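Side-chain contact in amphiphysin (PDB 1URU), which probably binds curved membranes through its dimeric, banana-shaped BAR domain, sensing or promoting membrane curvature in endocytosis: residues 122-127 with 201-206. Residues are numbered along the deposited sequence; the frame is centred on the assembly and turned at random.
Sequences NTYTGQ and ILFLVT
Tyr124 and Phe203 meet ring to ring and make up nearly all of the contact between 122-127 and 201-206, on helices 92-156 and 172-239. They form an offset stack. The ring centroids lie 3.8 Å apart and the planes differ by only 7°. Each ring lies over one face of the other, so neither presents its edge. The offset also brings each CB over the partner ring. Tyr124 CB sits 3.8 Å from the Phe203 ring centroid, and Phe203 CB sits 4.1 Å from the Tyr124 ring centroid. Both are CH-pi contacts. The closest atoms are Tyr124 CD2 and Phe203 CE2, at 3.4 Å. Both side chains have CG anti to the backbone N, with chi1 at 166° for Tyr124 and 167° for Phe203. With that torsion each ring reaches away from its own helix and lies alongside its partner.

The packing is tight only at this pair. The backbones stay well apart, with Tyr124 CA 7.7 Å from Phe203 CA. Leu204 stays 4.8 Å or more from residues 122-127 and packs instead on Ile84 of the second subunit. Tyr124 is buried, whereas Phe203 keeps some exposure to solvent. The exposed flanks of the two helices take no part.

Tyr124 is held from other directions too. Its ring is edge-to-face with Phe128, and its side chain touches Ala53 of helix 35-84. Its OH is hydrogen-bonded to Gln49 NE2 on that same helix. The tyrosine thus ties together all three long helices of the BAR domain's coiled coil. Its polar end is satisfied on helix 35-84, while its contact with Phe203 of helix 172-239 is purely apolar and aromatic, resting on dispersion and ring overlap.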
ATOM      1  N   ASN A 122       8.376  -1.599 -19.563  1.00 45.80           N
ATOM      2  CA  ASN A 122       7.793  -2.719 -20.306  1.00 45.59           C
ATOM      3  C   ASN A 122       8.358  -2.752 -21.716  1.00 45.54           C
ATOM      4  O   ASN A 122       8.533  -3.829 -22.270  1.00 45.19           O
ATOM      5  CB  ASN A 122       6.252  -2.634 -20.367  1.00 45.43           C
ATOM      6  CG  ASN A 122       5.569  -2.971 -19.034  1.00 45.12           C
ATOM      7  OD1 ASN A 122       6.105  -3.673 -18.184  1.00 43.05           O
ATOM      8  ND2 ASN A 122       4.369  -2.460 -18.865  1.00 45.64           N
ATOM      9  N   THR A 123       8.664  -1.577 -22.270  1.00 45.43           N
ATOM     10  CA  THR A 123       9.240  -1.462 -23.617  1.00 45.86           C
ATOM     11  C   THR A 123      10.722  -1.893 -23.681  1.00 45.99           C
ATOM     12  O   THR A 123      11.144  -2.587 -24.600  1.00 46.04           O
ATOM     13  CB  THR A 123       9.087  -0.022 -24.119  1.00 45.66           C
ATOM     14  OG1 THR A 123       7.717   0.233 -24.425  1.00 46.79           O
ATOM     15  CG2 THR A 123       9.770   0.189 -25.434  1.00 45.32           C
ATOM     16  N   TYR A 124      11.490  -1.464 -22.695  1.00 46.22           N
ATOM     17  CA  TYR A 124      12.891  -1.802 -22.585  1.00 46.72           C
ATOM     18  C   TYR A 124      13.011  -3.272 -22.274  1.00 47.82           C
ATOM     19  O   TYR A 124      13.871  -3.968 -22.809  1.00 48.00           O
ATOM     20  CB  TYR A 124      13.537  -0.963 -21.485  1.00 46.27           C
ATOM     21  CG  TYR A 124      14.898  -1.413 -21.008  1.00 45.15           C
ATOM     22  CD1 TYR A 124      16.068  -1.093 -21.720  1.00 44.87           C
ATOM     23  CD2 TYR A 124      15.023  -2.134 -19.824  1.00 43.20           C
ATOM     24  CE1 TYR A 124      17.329  -1.514 -21.257  1.00 44.51           C
ATOM     25  CE2 TYR A 124      16.253  -2.545 -19.356  1.00 43.96           C
ATOM     26  CZ  TYR A 124      17.406  -2.231 -20.054  1.00 45.07           C
ATOM     27  OH  TYR A 124      18.614  -2.641 -19.517  1.00 44.75           O
ATOM     28  N   THR A 125      12.120  -3.748 -21.425  1.00 49.30           N
ATOM     29  CA  THR A 125      12.116  -5.151 -21.044  1.00 50.58           C
ATOM     30  C   THR A 125      11.747  -6.086 -22.198  1.00 51.62           C
ATOM     31  O   THR A 125      12.221  -7.228 -22.234  1.00 51.55           O
ATOM     32  CB  THR A 125      11.167  -5.360 -19.871  1.00 50.32           C
ATOM     33  OG1 THR A 125      11.669  -4.646 -18.734  1.00 50.82           O
ATOM     34  CG2 THR A 125      11.189  -6.782 -19.425  1.00 50.36           C
ATOM     35  N   GLY A 126      10.913  -5.594 -23.124  1.00 52.94           N
ATOM     36  CA  GLY A 126      10.348  -6.397 -24.202  1.00 53.71           C
ATOM     37  C   GLY A 126      11.304  -6.595 -25.360  1.00 54.78           C
ATOM     38  O   GLY A 126      11.115  -7.489 -26.197  1.00 55.78           O
ATOM     39  N   GLN A 127      12.347  -5.779 -25.428  1.00 55.38           N
ATOM     40  CA  GLN A 127      13.309  -5.935 -26.504  1.00 55.97           C
ATOM     41  C   GLN A 127      14.238  -7.116 -26.280  1.00 55.95           C
ATOM     42  O   GLN A 127      14.841  -7.591 -27.235  1.00 56.53           O
ATOM     43  CB  GLN A 127      14.080  -4.642 -26.766  1.00 56.20           C
ATOM     44  CG  GLN A 127      15.059  -4.247 -25.700  1.00 57.12           C
ATOM     45  CD  GLN A 127      15.349  -2.757 -25.695  1.00 58.26           C
ATOM     46  OE1 GLN A 127      15.063  -2.055 -26.650  1.00 57.95           O
ATOM     47  NE2 GLN A 127      15.919  -2.277 -24.604  1.00 61.17           N
ATOM     48  N   ILE A 201      22.494   1.886 -19.035  1.00 50.06           N
ATOM     49  CA  ILE A 201      22.767   2.992 -18.126  1.00 49.86           C
ATOM     50  C   ILE A 201      21.745   4.073 -18.389  1.00 49.16           C
ATOM     51  O   ILE A 201      21.035   4.487 -17.483  1.00 49.01           O
ATOM     52  CB  ILE A 201      24.186   3.592 -18.346  1.00 50.41           C
ATOM     53  CG1 ILE A 201      25.293   2.615 -17.941  1.00 51.83           C
ATOM     54  CG2 ILE A 201      24.361   4.900 -17.543  1.00 51.10           C
ATOM     55  CD1 ILE A 201      26.608   2.840 -18.704  1.00 51.73           C
ATOM     56  N   LEU A 202      21.684   4.529 -19.634  1.00 48.38           N
ATOM     57  CA  LEU A 202      20.755   5.580 -20.021  1.00 48.03           C
ATOM     58  C   LEU A 202      19.302   5.199 -19.710  1.00 47.73           C
ATOM     59  O   LEU A 202      18.515   6.043 -19.282  1.00 47.08           O
ATOM     60  CB  LEU A 202      20.897   5.927 -21.515  1.00 48.06           C
ATOM     61  CG  LEU A 202      19.930   6.998 -22.063  1.00 46.96           C
ATOM     62  CD1 LEU A 202      20.226   8.375 -21.474  1.00 45.41           C
ATOM     63  CD2 LEU A 202      19.951   7.025 -23.599  1.00 46.88           C
ATOM     64  N   PHE A 203      18.938   3.940 -19.938  1.00 47.48           N
ATOM     65  CA  PHE A 203      17.605   3.515 -19.604  1.00 47.13           C
ATOM     66  C   PHE A 203      17.311   3.747 -18.133  1.00 47.29           C
ATOM     67  O   PHE A 203      16.279   4.297 -17.783  1.00 46.43           O
ATOM     68  CB  PHE A 203      17.359   2.049 -19.882  1.00 47.26           C
ATOM     69  CG  PHE A 203      16.090   1.573 -19.252  1.00 46.07           C
ATOM     70  CD1 PHE A 203      14.867   2.071 -19.707  1.00 44.57           C
ATOM     71  CD2 PHE A 203      16.117   0.736 -18.148  1.00 45.13           C
ATOM     72  CE1 PHE A 203      13.683   1.692 -19.123  1.00 45.15           C
ATOM     73  CE2 PHE A 203      14.943   0.341 -17.551  1.00 46.54           C
ATOM     74  CZ  PHE A 203      13.711   0.829 -18.034  1.00 46.76           C
ATOM     75  N   LEU A 204      18.210   3.296 -17.272  1.00 48.08           N
ATOM     76  CA  LEU A 204      17.965   3.390 -15.836  1.00 49.33           C
ATOM     77  C   LEU A 204      18.029   4.790 -15.264  1.00 49.27           C
ATOM     78  O   LEU A 204      17.271   5.100 -14.361  1.00 49.74           O
ATOM     79  CB  LEU A 204      18.901   2.479 -15.058  1.00 49.98           C
ATOM     80  CG  LEU A 204      18.212   1.129 -14.839  1.00 52.92           C
ATOM     81  CD1 LEU A 204      18.977  -0.017 -15.518  1.00 54.00           C
ATOM     82  CD2 LEU A 204      18.027   0.909 -13.341  1.00 55.32           C
ATOM     83  N   VAL A 205      18.929   5.626 -15.758  1.00 49.19           N
ATOM     84  CA  VAL A 205      18.982   6.982 -15.280  1.00 49.44           C
ATOM     85  C   VAL A 205      17.647   7.644 -15.640  1.00 49.75           C
ATOM     86  O   VAL A 205      17.088   8.378 -14.840  1.00 49.93           O
ATOM     87  CB  VAL A 205      20.240   7.798 -15.795  1.00 49.56           C
ATOM     88  CG1 VAL A 205      21.550   7.083 -15.438  1.00 49.63           C
ATOM     89  CG2 VAL A 205      20.187   8.062 -17.259  1.00 48.55           C
ATOM     90  N   THR A 206      17.102   7.341 -16.809  1.00 49.94           N
ATOM     91  CA  THR A 206      15.849   7.982 -17.235  1.00 49.99           C
ATOM     92  C   THR A 206      14.644   7.411 -16.482  1.00 49.25           C
ATOM     93  O   THR A 206      13.821   8.184 -16.012  1.00 49.01           O
ATOM     94  CB  THR A 206      15.673   7.971 -18.809  1.00 50.15           C
ATOM     95  OG1 THR A 206      15.655   6.638 -19.324  1.00 52.22           O
ATOM     96  CG2 THR A 206      16.904   8.580 -19.520  1.00 49.66           C
TER